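Local coordinates for protein arginyl-tRNA synthetase (Campylobacter jejuni, PDB 3FNR) that catalyses the ATP-dependent attachment of L-arginine to tRNA(Arg), releasing AMP and diphosphate, as a monomeric class I aminoacyl-tRNA synthetase, at residues Ser89-Val94 / Ile115-Ala119; Ala39-Leu45 / Leu150-Leu155; Val54-Thr58 / Leu308-Leu313. The protein carries 1 engineered substitution. One frame throughout, in Å; residues are numbered along the deposited sequence.

Contact 1: residues Ser89-Val94 / Ile115-Ala119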
ATOM      1  N   SER A  89      26.404 -12.168   5.239  1.00 58.15           N
ATOM      2  CA  SER A  89      26.763 -10.750   5.241  1.00 54.62           C
ATOM      3  C   SER A  89      26.963 -10.183   6.640  1.00 50.49           C
ATOM      4  O   SER A  89      27.858  -9.364   6.848  1.00 56.55           O
ATOM      5  CB  SER A  89      25.708  -9.937   4.488  1.00 58.65           C
ATOM      6  OG  SER A  89      25.564 -10.411   3.156  1.00 62.94           O
ATOM      7  N   ILE A  90      26.131 -10.618   7.586  1.00 41.96           N
ATOM      8  CA  ILE A  90      26.239 -10.210   8.998  1.00 52.43           C
ATOM      9  C   ILE A  90      27.524 -10.726   9.630  1.00 52.95           C
ATOM     10  O   ILE A  90      28.216  -9.983  10.336  1.00 57.97           O
ATOM     11  CB  ILE A  90      25.028 -10.695   9.826  1.00 53.29           C
ATOM     12  CG1 ILE A  90      23.771  -9.956   9.382  1.00 55.27           C
ATOM     13  CG2 ILE A  90      25.231 -10.473  11.343  1.00 50.08           C
ATOM     14  CD1 ILE A  90      22.529 -10.668   9.770  1.00 45.73           C
ATOM     15  N   LEU A  91      27.828 -11.997   9.364  1.00 61.53           N
ATOM     16  CA  LEU A  91      29.080 -12.630   9.787  1.00 65.77           C
ATOM     17  C   LEU A  91      30.302 -11.837   9.312  1.00 68.51           C
ATOM     18  O   LEU A  91      31.226 -11.579  10.090  1.00 70.42           O
ATOM     19  CB  LEU A  91      29.155 -14.069   9.255  1.00 63.96           C
ATOM     20  CG  LEU A  91      30.483 -14.811   9.459  1.00 63.02           C
ATOM     21  CD1 LEU A  91      30.542 -15.391  10.853  1.00 59.79           C
ATOM     22  CD2 LEU A  91      30.686 -15.895   8.413  1.00 56.92           C
ATOM     23  N   LEU A  92      30.273 -11.440   8.040  1.00 69.43           N
ATOM     24  CA  LEU A  92      31.374 -10.729   7.404  1.00 71.20           C
ATOM     25  C   LEU A  92      31.592  -9.332   7.985  1.00 73.61           C
ATOM     26  O   LEU A  92      32.735  -8.900   8.160  1.00 72.92           O
ATOM     27  CB  LEU A  92      31.156 -10.665   5.889  1.00 70.91           C
ATOM     28  CG  LEU A  92      31.802 -11.723   4.980  1.00 71.30           C
ATOM     29  CD1 LEU A  92      31.688 -13.155   5.508  1.00 70.82           C
ATOM     30  CD2 LEU A  92      31.220 -11.632   3.575  1.00 70.34           C
ATOM     31  N   SER A  93      30.499  -8.640   8.302  1.00 74.35           N
ATOM     32  CA  SER A  93      30.600  -7.311   8.901  1.00 77.79           C
ATOM     33  C   SER A  93      30.919  -7.356  10.401  1.00 79.32           C
ATOM     34  O   SER A  93      31.403  -6.368  10.955  1.00 80.06           O
ATOM     35  CB  SER A  93      29.352  -6.469   8.622  1.00 76.35           C
ATOM     36  OG  SER A  93      28.286  -6.838   9.468  1.00 75.12           O
ATOM     37  N   VAL A  94      30.636  -8.489  11.051  1.00 80.31           N
ATOM     38  CA  VAL A  94      31.126  -8.751  12.413  1.00 79.42           C
ATOM     39  C   VAL A  94      32.652  -8.898  12.363  1.00 79.70           C
ATOM     40  O   VAL A  94      33.366  -8.322  13.186  1.00 77.84           O
ATOM     41  CB  VAL A  94      30.440 -10.003  13.067  1.00 80.47           C
ATOM     42  CG1 VAL A  94      31.302 -10.624  14.170  1.00 80.61           C
ATOM     43  CG2 VAL A  94      29.077  -9.642  13.635  1.00 80.57           C
ATOM     44  N   ILE A 115      23.152  -3.249   8.114  1.00 60.60           N
ATOM     45  CA  ILE A 115      23.919  -4.481   8.249  1.00 66.58           C
ATOM     46  C   ILE A 115      24.915  -4.396   9.414  1.00 69.28           C
ATOM     47  O   ILE A 115      25.150  -5.395  10.100  1.00 71.21           O
ATOM     48  CB  ILE A 115      24.583  -4.931   6.895  1.00 67.80           C
ATOM     49  CG1 ILE A 115      24.463  -6.444   6.709  1.00 72.06           C
ATOM     50  CG2 ILE A 115      26.045  -4.509   6.773  1.00 73.17           C
ATOM     51  CD1 ILE A 115      23.115  -6.899   6.180  1.00 63.75           C
ATOM     52  N   VAL A 116      25.457  -3.201   9.659  1.00 68.22           N
ATOM     53  CA  VAL A 116      26.415  -3.022  10.745  1.00 69.12           C
ATOM     54  C   VAL A 116      25.725  -2.897  12.109  1.00 69.87           C
ATOM     55  O   VAL A 116      26.285  -3.326  13.117  1.00 70.94           O
ATOM     56  CB  VAL A 116      27.468  -1.885  10.478  1.00 69.08           C
ATOM     57  CG1 VAL A 116      28.177  -2.100   9.143  1.00 68.19           C
ATOM     58  CG2 VAL A 116      26.851  -0.494  10.543  1.00 74.24           C
ATOM     59  N   ASP A 117      24.510  -2.338  12.132  1.00 71.31           N
ATOM     60  CA  ASP A 117      23.707  -2.238  13.364  1.00 73.47           C
ATOM     61  C   ASP A 117      23.257  -3.618  13.845  1.00 71.79           C
ATOM     62  O   ASP A 117      23.270  -3.916  15.044  1.00 69.28           O
ATOM     63  CB  ASP A 117      22.469  -1.352  13.152  1.00 76.85           C
ATOM     64  CG  ASP A 117      22.818   0.091  12.812  1.00 84.95           C
ATOM     65  OD1 ASP A 117      21.894   0.834  12.412  1.00 90.04           O
ATOM     66  OD2 ASP A 117      24.003   0.484  12.923  1.00 88.61           O
ATOM     67  N   LEU A 118      22.866  -4.444  12.880  1.00 68.30           N
ATOM     68  CA  LEU A 118      22.398  -5.796  13.113  1.00 68.71           C
ATOM     69  C   LEU A 118      23.550  -6.705  13.540  1.00 70.07           C
ATOM     70  O   LEU A 118      23.363  -7.590  14.373  1.00 69.29           O
ATOM     71  CB  LEU A 118      21.740  -6.316  11.834  1.00 67.68           C
ATOM     72  CG  LEU A 118      20.873  -7.569  11.800  1.00 66.22           C
ATOM     73  CD1 LEU A 118      19.749  -7.515  12.824  1.00 56.84           C
ATOM     74  CD2 LEU A 118      20.322  -7.716  10.396  1.00 62.72           C
ATOM     75  N   ALA A 119      24.734  -6.472  12.966  1.00 70.60           N
ATOM     76  CA  ALA A 119      25.968  -7.152  13.367  1.00 70.85           C
ATOM     77  C   ALA A 119      26.362  -6.850  14.816  1.00 72.49           C
ATOM     78  O   ALA A 119      26.883  -7.719  15.516  1.00 71.19           O
ATOM     79  CB  ALA A 119      27.091  -6.770  12.442  1.00 70.76           C
TER
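Ile90 lies against both Leu118 and Ala119 where two helices of the catalytic domain, 80-98 and 113-126, cross at -79° with their local axes 8.8 Å apart. From CB its chain forks. The branch methyl CG2 settles over the backbone of the second helix, 4.0 Å from Ala119 CA. The other arm starts at CG1, which passes Ile115 CG1 loosely, and ends at CD1, which meets Leu118 CD2 at 3.7 Å. A beta-branched residue suits the spot because its two arms serve two neighbours at once. Ala119 is small enough for the first helix to come close: Ser93 OG lies only 3.2 Å from Ala119 CB, and Val94 CG2 packs on the same methyl at 3.7 Å. Ser93 turns its hydroxyl between the backbone N and the carbonyl carbon (chi1 78°), from where OG donates a 3.3 Å hydrogen bond to Ile90 O one turn back. That oxygen also takes Val94 N, and both donors come from one face of its plane. No hydrogen bond joins the two segments, and the one that the serine hydroxyl makes here stays in its own helix, so the crossing rests mainly on the fit of apolar groups.

Contact 2: residues Ala39-Leu45 / Leu150-Leu155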
ATOM      1  N   ALA A  39       8.243  -8.224   0.199  1.00 39.76           N
ATOM      2  CA  ALA A  39       9.661  -8.023  -0.047  1.00 39.37           C
ATOM      3  C   ALA A  39      10.468  -9.061   0.728  1.00 40.95           C
ATOM      4  O   ALA A  39      10.037  -9.524   1.789  1.00 36.25           O
ATOM      5  CB  ALA A  39      10.063  -6.634   0.366  1.00 41.00           C
ATOM      6  N   ASN A  40      11.624  -9.430   0.184  1.00 40.19           N
ATOM      7  CA  ASN A  40      12.552 -10.341   0.858  1.00 41.67           C
ATOM      8  C   ASN A  40      12.977  -9.816   2.222  1.00 42.37           C
ATOM      9  O   ASN A  40      13.290  -8.636   2.345  1.00 40.51           O
ATOM     10  CB  ASN A  40      13.778 -10.561  -0.014  1.00 41.28           C
ATOM     11  CG  ASN A  40      13.448 -11.289  -1.297  1.00 46.52           C
ATOM     12  OD1 ASN A  40      12.466 -12.036  -1.374  1.00 46.25           O
ATOM     13  ND2 ASN A  40      14.263 -11.077  -2.315  1.00 37.33           N
ATOM     14  N   PRO A  41      12.971 -10.686   3.259  1.00 47.18           N
ATOM     15  CA  PRO A  41      13.318 -10.261   4.624  1.00 45.33           C
ATOM     16  C   PRO A  41      14.833 -10.154   4.826  1.00 48.11           C
ATOM     17  O   PRO A  41      15.388 -10.703   5.788  1.00 45.71           O
ATOM     18  CB  PRO A  41      12.722 -11.373   5.490  1.00 43.31           C
ATOM     19  CG  PRO A  41      12.802 -12.589   4.628  1.00 45.98           C
ATOM     20  CD  PRO A  41      12.626 -12.122   3.203  1.00 45.34           C
ATOM     21  N   THR A  42      15.482  -9.432   3.917  1.00 48.19           N
ATOM     22  CA  THR A  42      16.931  -9.343   3.854  1.00 50.18           C
ATOM     23  C   THR A  42      17.403  -7.889   3.973  1.00 54.21           C
ATOM     24  O   THR A  42      18.579  -7.580   3.732  1.00 51.43           O
ATOM     25  CB  THR A  42      17.434  -9.916   2.530  1.00 52.56           C
ATOM     26  OG1 THR A  42      16.837  -9.190   1.448  1.00 48.49           O
ATOM     27  CG2 THR A  42      17.080 -11.401   2.417  1.00 47.03           C
ATOM     28  N   GLY A  43      16.477  -7.004   4.338  1.00 54.46           N
ATOM     29  CA  GLY A  43      16.762  -5.575   4.442  1.00 54.57           C
ATOM     30  C   GLY A  43      15.535  -4.715   4.692  1.00 54.10           C
ATOM     31  O   GLY A  43      14.409  -5.222   4.675  1.00 54.60           O
ATOM     32  N   PRO A  44      15.743  -3.407   4.939  1.00 53.49           N
ATOM     33  CA  PRO A  44      14.620  -2.470   5.007  1.00 48.76           C
ATOM     34  C   PRO A  44      14.019  -2.267   3.618  1.00 46.33           C
ATOM     35  O   PRO A  44      14.692  -2.521   2.610  1.00 44.05           O
ATOM     36  CB  PRO A  44      15.270  -1.172   5.497  1.00 49.87           C
ATOM     37  CG  PRO A  44      16.704  -1.281   5.078  1.00 48.93           C
ATOM     38  CD  PRO A  44      17.038  -2.740   5.170  1.00 53.72           C
ATOM     39  N   LEU A  45      12.765  -1.825   3.576  1.00 45.11           N
ATOM     40  CA  LEU A  45      12.060  -1.608   2.314  1.00 45.42           C
ATOM     41  C   LEU A  45      12.725  -0.537   1.457  1.00 47.30           C
ATOM     42  O   LEU A  45      13.095   0.529   1.943  1.00 49.58           O
ATOM     43  CB  LEU A  45      10.595  -1.251   2.569  1.00 45.23           C
ATOM     44  CG  LEU A  45       9.738  -2.328   3.234  1.00 42.72           C
ATOM     45  CD1 LEU A  45       8.296  -1.880   3.339  1.00 40.95           C
ATOM     46  CD2 LEU A  45       9.829  -3.631   2.465  1.00 39.40           C
ATOM     47  N   LEU A 150      11.798  -5.131  11.217  1.00 36.52           N
ATOM     48  CA  LEU A 150      12.164  -3.865  10.577  1.00 43.76           C
ATOM     49  C   LEU A 150      11.198  -3.475   9.454  1.00 45.28           C
ATOM     50  O   LEU A 150      10.752  -2.326   9.386  1.00 46.73           O
ATOM     51  CB  LEU A 150      13.609  -3.893  10.045  1.00 39.69           C
ATOM     52  CG  LEU A 150      14.127  -2.579   9.427  1.00 43.95           C
ATOM     53  CD1 LEU A 150      14.045  -1.391  10.405  1.00 45.01           C
ATOM     54  CD2 LEU A 150      15.551  -2.719   8.906  1.00 42.43           C
ATOM     55  N   ILE A 151      10.888  -4.436   8.584  1.00 43.04           N
ATOM     56  CA  ILE A 151       9.971  -4.223   7.472  1.00 35.79           C
ATOM     57  C   ILE A 151       8.585  -3.849   8.005  1.00 39.19           C
ATOM     58  O   ILE A 151       7.967  -2.900   7.522  1.00 42.78           O
ATOM     59  CB  ILE A 151       9.919  -5.454   6.554  1.00 37.87           C
ATOM     60  CG1 ILE A 151      11.187  -5.510   5.691  1.00 31.27           C
ATOM     61  CG2 ILE A 151       8.659  -5.435   5.668  1.00 37.98           C
ATOM     62  CD1 ILE A 151      11.436  -6.879   5.054  1.00 38.47           C
ATOM     63  N   LYS A 152       8.124  -4.559   9.029  1.00 38.94           N
ATOM     64  CA  LYS A 152       6.843  -4.236   9.659  1.00 41.37           C
ATOM     65  C   LYS A 152       6.779  -2.800  10.170  1.00 41.99           C
ATOM     66  O   LYS A 152       5.770  -2.119   9.972  1.00 45.45           O
ATOM     67  CB  LYS A 152       6.503  -5.224  10.766  1.00 37.12           C
ATOM     68  CG  LYS A 152       5.943  -6.538  10.238  1.00 39.81           C
ATOM     69  CD  LYS A 152       5.708  -7.521  11.368  1.00 40.01           C
ATOM     70  CE  LYS A 152       5.447  -8.914  10.839  1.00 44.76           C
ATOM     71  NZ  LYS A 152       4.931  -9.797  11.925  1.00 46.55           N
ATOM     72  N   GLN A 153       7.863  -2.323  10.779  1.00 45.12           N
ATOM     73  CA  GLN A 153       7.877  -0.940  11.264  1.00 50.21           C
ATOM     74  C   GLN A 153       8.100   0.107  10.167  1.00 44.82           C
ATOM     75  O   GLN A 153       7.606   1.228  10.286  1.00 46.99           O
ATOM     76  CB  GLN A 153       8.784  -0.747  12.498  1.00 50.15           C
ATOM     77  CG  GLN A 153      10.230  -1.154  12.336  1.00 53.98           C
ATOM     78  CD  GLN A 153      10.926  -1.456  13.663  1.00 52.31           C
ATOM     79  OE1 GLN A 153      12.140  -1.318  13.775  1.00 57.31           O
ATOM     80  NE2 GLN A 153      10.159  -1.870  14.667  1.00 59.05           N
ATOM     81  N   ASN A 154       8.804  -0.280   9.096  1.00 38.60           N
ATOM     82  CA  ASN A 154       8.883   0.511   7.858  1.00 37.48           C
ATOM     83  C   ASN A 154       7.486   0.792   7.321  1.00 38.57           C
ATOM     84  O   ASN A 154       7.175   1.914   6.944  1.00 42.53           O
ATOM     85  CB  ASN A 154       9.668  -0.223   6.766  1.00 36.30           C
ATOM     86  CG  ASN A 154      11.169  -0.132   6.931  1.00 42.98           C
ATOM     87  OD1 ASN A 154      11.911  -0.598   6.062  1.00 41.61           O
ATOM     88  ND2 ASN A 154      11.632   0.462   8.028  1.00 43.94           N
ATOM     89  N   LEU A 155       6.651  -0.243   7.312  1.00 38.11           N
ATOM     90  CA  LEU A 155       5.265  -0.145   6.887  1.00 38.48           C
ATOM     91  C   LEU A 155       4.398   0.626   7.881  1.00 41.77           C
ATOM     92  O   LEU A 155       3.514   1.375   7.482  1.00 40.11           O
ATOM     93  CB  LEU A 155       4.683  -1.548   6.675  1.00 34.82           C
ATOM     94  CG  LEU A 155       5.160  -2.324   5.444  1.00 36.91           C
ATOM     95  CD1 LEU A 155       4.679  -3.772   5.495  1.00 28.05           C
ATOM     96  CD2 LEU A 155       4.699  -1.640   4.162  1.00 30.37           C
TER
HETATM   97  O   HOH W   1      12.927   1.463   4.163  1.00 46.17           O
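Leu45 and Asn154 make the polar link of this contact, between the first seven residues of the HIGH motif, the ATP-site signature of class I synthetases, and helix 136-157. The backbone N-H of Leu45 donates to Asn154 OD1 at 2.9 Å with an N-H...O angle of 154°, arriving nearly in line with the side-chain C=O bond. A water also donates to this OD1, which thus accepts twice. Asparagine suits this place: its short side chain offers a neutral acceptor to the N-H of an irregular loop. The Leu45 backbone is also hydrogen-bonded to that of Met296.

The apolar contacts spread along the helix. Leu45 splits its tip, CD1 meeting Leu155 CD2 at 3.7 Å and CD2 meeting Ile151 CG2 at 3.9 Å, and its chain crosses each partner at about a right angle. Pro44, a rigid ring, sets CB against Leu150 CD2 at 3.8 Å.

A third group is methyl or methylene against backbone. With CG1 beside its own backbone N (chi1 -76°), Ile151 extends into the bend of the loop, where CG1 lies 3.4 Å from Gly43 O and CD1 3.7 Å from Asn40 O. Pro41, at the centre of an inverse gamma turn, brings its CA to 3.9 Å from Ile151 CD1.

The loop runs from strand 31-35 to helix 50-65. Strand 69-76 borders both partners: Val76 touches Pro41 of the loop, and Tyr74 touches Ile151 of the helix while its OH is hydrogen-bonded to Ala39 O. Helix 296-303 meets Leu45 through Met296 and Asn154 through Ser297.

Contact 3: residues Val54-Thr58 / Leu308-Leu313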
ATOM      1  N   VAL A  54       1.548   1.627  -0.718  1.00 30.62           N
ATOM      2  CA  VAL A  54       0.594   2.729  -0.500  1.00 24.48           C
ATOM      3  C   VAL A  54      -0.716   2.440  -1.228  1.00 28.43           C
ATOM      4  O   VAL A  54      -1.799   2.587  -0.650  1.00 33.99           O
ATOM      5  CB  VAL A  54       1.203   4.097  -0.916  1.00 31.01           C
ATOM      6  CG1 VAL A  54       0.123   5.206  -1.033  1.00 31.08           C
ATOM      7  CG2 VAL A  54       2.281   4.505   0.076  1.00 30.53           C
ATOM      8  N   PHE A  55      -0.612   1.991  -2.481  1.00 25.75           N
ATOM      9  CA  PHE A  55      -1.787   1.592  -3.258  1.00 29.32           C
ATOM     10  C   PHE A  55      -2.587   0.484  -2.561  1.00 30.22           C
ATOM     11  O   PHE A  55      -3.811   0.582  -2.440  1.00 32.51           O
ATOM     12  CB  PHE A  55      -1.394   1.170  -4.683  1.00 30.85           C
ATOM     13  CG  PHE A  55      -2.569   0.983  -5.619  1.00 37.35           C
ATOM     14  CD1 PHE A  55      -2.992   2.031  -6.440  1.00 36.28           C
ATOM     15  CD2 PHE A  55      -3.236  -0.246  -5.701  1.00 37.78           C
ATOM     16  CE1 PHE A  55      -4.074   1.858  -7.317  1.00 38.14           C
ATOM     17  CE2 PHE A  55      -4.327  -0.421  -6.573  1.00 36.99           C
ATOM     18  CZ  PHE A  55      -4.740   0.632  -7.376  1.00 34.94           C
ATOM     19  N   GLY A  56      -1.902  -0.557  -2.093  1.00 29.98           N
ATOM     20  CA  GLY A  56      -2.593  -1.711  -1.496  1.00 21.04           C
ATOM     21  C   GLY A  56      -3.294  -1.405  -0.190  1.00 28.40           C
ATOM     22  O   GLY A  56      -4.382  -1.933   0.087  1.00 28.13           O
ATOM     23  N   ASP A  57      -2.681  -0.551   0.619  1.00 31.33           N
ATOM     24  CA  ASP A  57      -3.279  -0.220   1.911  1.00 32.50           C
ATOM     25  C   ASP A  57      -4.486   0.678   1.705  1.00 33.25           C
ATOM     26  O   ASP A  57      -5.508   0.512   2.373  1.00 35.75           O
ATOM     27  CB  ASP A  57      -2.276   0.451   2.848  1.00 34.29           C
ATOM     28  CG  ASP A  57      -2.848   0.652   4.235  1.00 40.96           C
ATOM     29  OD1 ASP A  57      -2.959   1.814   4.674  1.00 49.58           O
ATOM     30  OD2 ASP A  57      -3.235  -0.357   4.866  1.00 33.48           O
ATOM     31  N   THR A  58      -4.376   1.609   0.757  1.00 30.69           N
ATOM     32  CA  THR A  58      -5.498   2.482   0.455  1.00 30.12           C
ATOM     33  C   THR A  58      -6.635   1.636  -0.110  1.00 27.00           C
ATOM     34  O   THR A  58      -7.756   1.727   0.371  1.00 31.45           O
ATOM     35  CB  THR A  58      -5.100   3.637  -0.487  1.00 32.28           C
ATOM     36  OG1 THR A  58      -3.948   4.300   0.046  1.00 30.91           O
ATOM     37  CG2 THR A  58      -6.217   4.646  -0.596  1.00 30.65           C
ATOM     38  N   LEU A 308       3.924  10.994   1.648  1.00 39.89           N
ATOM     39  CA  LEU A 308       4.129   9.698   0.981  1.00 35.26           C
ATOM     40  C   LEU A 308       2.802   9.103   0.537  1.00 33.70           C
ATOM     41  O   LEU A 308       2.654   8.672  -0.613  1.00 35.32           O
ATOM     42  CB  LEU A 308       4.853   8.696   1.894  1.00 36.68           C
ATOM     43  CG  LEU A 308       5.340   7.434   1.165  1.00 40.16           C
ATOM     44  CD1 LEU A 308       6.807   7.534   0.820  1.00 41.55           C
ATOM     45  CD2 LEU A 308       5.092   6.196   1.995  1.00 36.80           C
ATOM     46  N   ARG A 309       1.834   9.111   1.450  1.00 30.11           N
ATOM     47  CA  ARG A 309       0.524   8.564   1.186  1.00 34.28           C
ATOM     48  C   ARG A 309      -0.203   9.340   0.085  1.00 35.85           C
ATOM     49  O   ARG A 309      -1.048   8.781  -0.606  1.00 44.46           O
ATOM     50  CB  ARG A 309      -0.318   8.534   2.466  1.00 32.30           C
ATOM     51  CG  ARG A 309       0.165   7.568   3.572  1.00 38.40           C
ATOM     52  CD  ARG A 309       0.289   6.124   3.104  1.00 41.27           C
ATOM     53  NE  ARG A 309      -0.993   5.547   2.693  1.00 30.95           N
ATOM     54  CZ  ARG A 309      -1.675   4.633   3.377  1.00 38.06           C
ATOM     55  NH1 ARG A 309      -1.215   4.173   4.532  1.00 33.78           N
ATOM     56  NH2 ARG A 309      -2.835   4.180   2.903  1.00 37.66           N
ATOM     57  N   TYR A 310       0.124  10.619  -0.077  1.00 35.51           N
ATOM     58  CA  TYR A 310      -0.506  11.432  -1.109  1.00 33.92           C
ATOM     59  C   TYR A 310       0.159  11.207  -2.459  1.00 34.62           C
ATOM     60  O   TYR A 310      -0.507  10.845  -3.432  1.00 40.10           O
ATOM     61  CB  TYR A 310      -0.491  12.926  -0.766  1.00 36.77           C
ATOM     62  CG  TYR A 310      -1.354  13.728  -1.731  1.00 43.38           C
ATOM     63  CD1 TYR A 310      -0.856  14.161  -2.974  1.00 41.84           C
ATOM     64  CD2 TYR A 310      -2.684  14.010  -1.425  1.00 34.27           C
ATOM     65  CE1 TYR A 310      -1.667  14.863  -3.877  1.00 37.11           C
ATOM     66  CE2 TYR A 310      -3.498  14.710  -2.311  1.00 42.83           C
ATOM     67  CZ  TYR A 310      -2.987  15.128  -3.531  1.00 38.36           C
ATOM     68  OH  TYR A 310      -3.806  15.823  -4.389  1.00 51.29           O
ATOM     69  N   ILE A 311       1.463  11.461  -2.505  1.00 28.71           N
ATOM     70  CA  ILE A 311       2.250  11.438  -3.722  1.00 33.74           C
ATOM     71  C   ILE A 311       2.113  10.096  -4.419  1.00 33.85           C
ATOM     72  O   ILE A 311       1.853  10.048  -5.618  1.00 35.61           O
ATOM     73  CB  ILE A 311       3.742  11.718  -3.411  1.00 38.11           C
ATOM     74  CG1 ILE A 311       3.928  13.168  -2.969  1.00 42.93           C
ATOM     75  CG2 ILE A 311       4.621  11.439  -4.618  1.00 42.47           C
ATOM     76  CD1 ILE A 311       5.227  13.415  -2.210  1.00 53.79           C
ATOM     77  N   PHE A 312       2.231   9.010  -3.652  1.00 32.37           N
ATOM     78  CA  PHE A 312       2.255   7.670  -4.234  1.00 36.67           C
ATOM     79  C   PHE A 312       0.890   7.138  -4.679  1.00 39.11           C
ATOM     80  O   PHE A 312       0.800   6.078  -5.298  1.00 47.24           O
ATOM     81  CB  PHE A 312       3.010   6.692  -3.322  1.00 37.46           C
ATOM     82  CG  PHE A 312       4.507   6.841  -3.406  1.00 39.66           C
ATOM     83  CD1 PHE A 312       5.243   6.064  -4.290  1.00 45.37           C
ATOM     84  CD2 PHE A 312       5.173   7.792  -2.644  1.00 46.61           C
ATOM     85  CE1 PHE A 312       6.622   6.206  -4.392  1.00 42.03           C
ATOM     86  CE2 PHE A 312       6.554   7.948  -2.750  1.00 45.62           C
ATOM     87  CZ  PHE A 312       7.277   7.148  -3.623  1.00 42.48           C
ATOM     88  N   LEU A 313      -0.161   7.893  -4.372  1.00 39.78           N
ATOM     89  CA  LEU A 313      -1.514   7.564  -4.794  1.00 39.03           C
ATOM     90  C   LEU A 313      -1.998   8.462  -5.933  1.00 43.69           C
ATOM     91  O   LEU A 313      -3.041   8.203  -6.525  1.00 43.41           O
ATOM     92  CB  LEU A 313      -2.463   7.697  -3.609  1.00 39.74           C
ATOM     93  CG  LEU A 313      -3.744   6.875  -3.634  1.00 43.95           C
ATOM     94  CD1 LEU A 313      -3.435   5.402  -3.363  1.00 45.02           C
ATOM     95  CD2 LEU A 313      -4.714   7.432  -2.615  1.00 42.73           C
TER
HETATM   96  O   HOH W   2      -2.656   6.605   0.459  1.00 46.60           O
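Arg309 reaches across to Asp57 and Thr58 in the Rossmann-type catalytic domain of a class I synthetase, joining helix 50-65, which follows the HIGH motif, to residues Leu308-Leu313. The tight part is apolar. Val54 CG2 packs on Leu308 CD2 at 3.8 Å, its CG1 faces Phe312 CB at 4.0 Å, and Leu313 meets Thr58 tip to tip, with CD2 3.8 Å from Thr58 CG2. Short and beta-branched, valine fits between the leucine, phenylalanine and arginine without reaching past them. Beside this lies a polar, hydrated side, also buried. Bends at chi2 and chi3 (-56° and -63°) curl the arginine back along Val54, so that NH1 and NH2 both reach Asp57 OD1 in an end-on salt bridge, the two planes 72° apart. OD1 is met on its anti side, both nitrogens somewhat out of the carboxylate plane, and is shared with Arg61; these positive neighbours would be expected to keep the carboxylate ionised. NH2 also donates to Thr58 OG1, at the guanidinium edge. That hydroxyl donates in turn to Val54 O within its own helix. One water ties the hydrated side together: it donates to Thr58 OG1 at 2.7 Å and to Arg309 O at 2.9 Å, and accepts from Arg309 NE at 3.0 Å.

From the N terminus, the chain leaves strand 31-35 through Ala39-Leu45 and enters helix 50-65, which carries Val54-Thr58. It then forms helices 80-98 and 113-126, whose crossing at contact 1 closes a short loop of 20 residues. Helix 136-157 follows and returns to Ala39-Leu45, so contact 2 closes a longer loop that encloses contact 1. Contact 3 is completed only at Leu308-Leu313; its loop also contains contact 1 but crosses that of contact 2. Contact 2 lies about 17 Å, centre to centre, from each of the others. Within the catalytic domain, contact 1 pairs two successive helices, contact 2 fixes the HIGH loop to helix 136-157, and contact 3 fixes helix 50-65 to Leu308-Leu313.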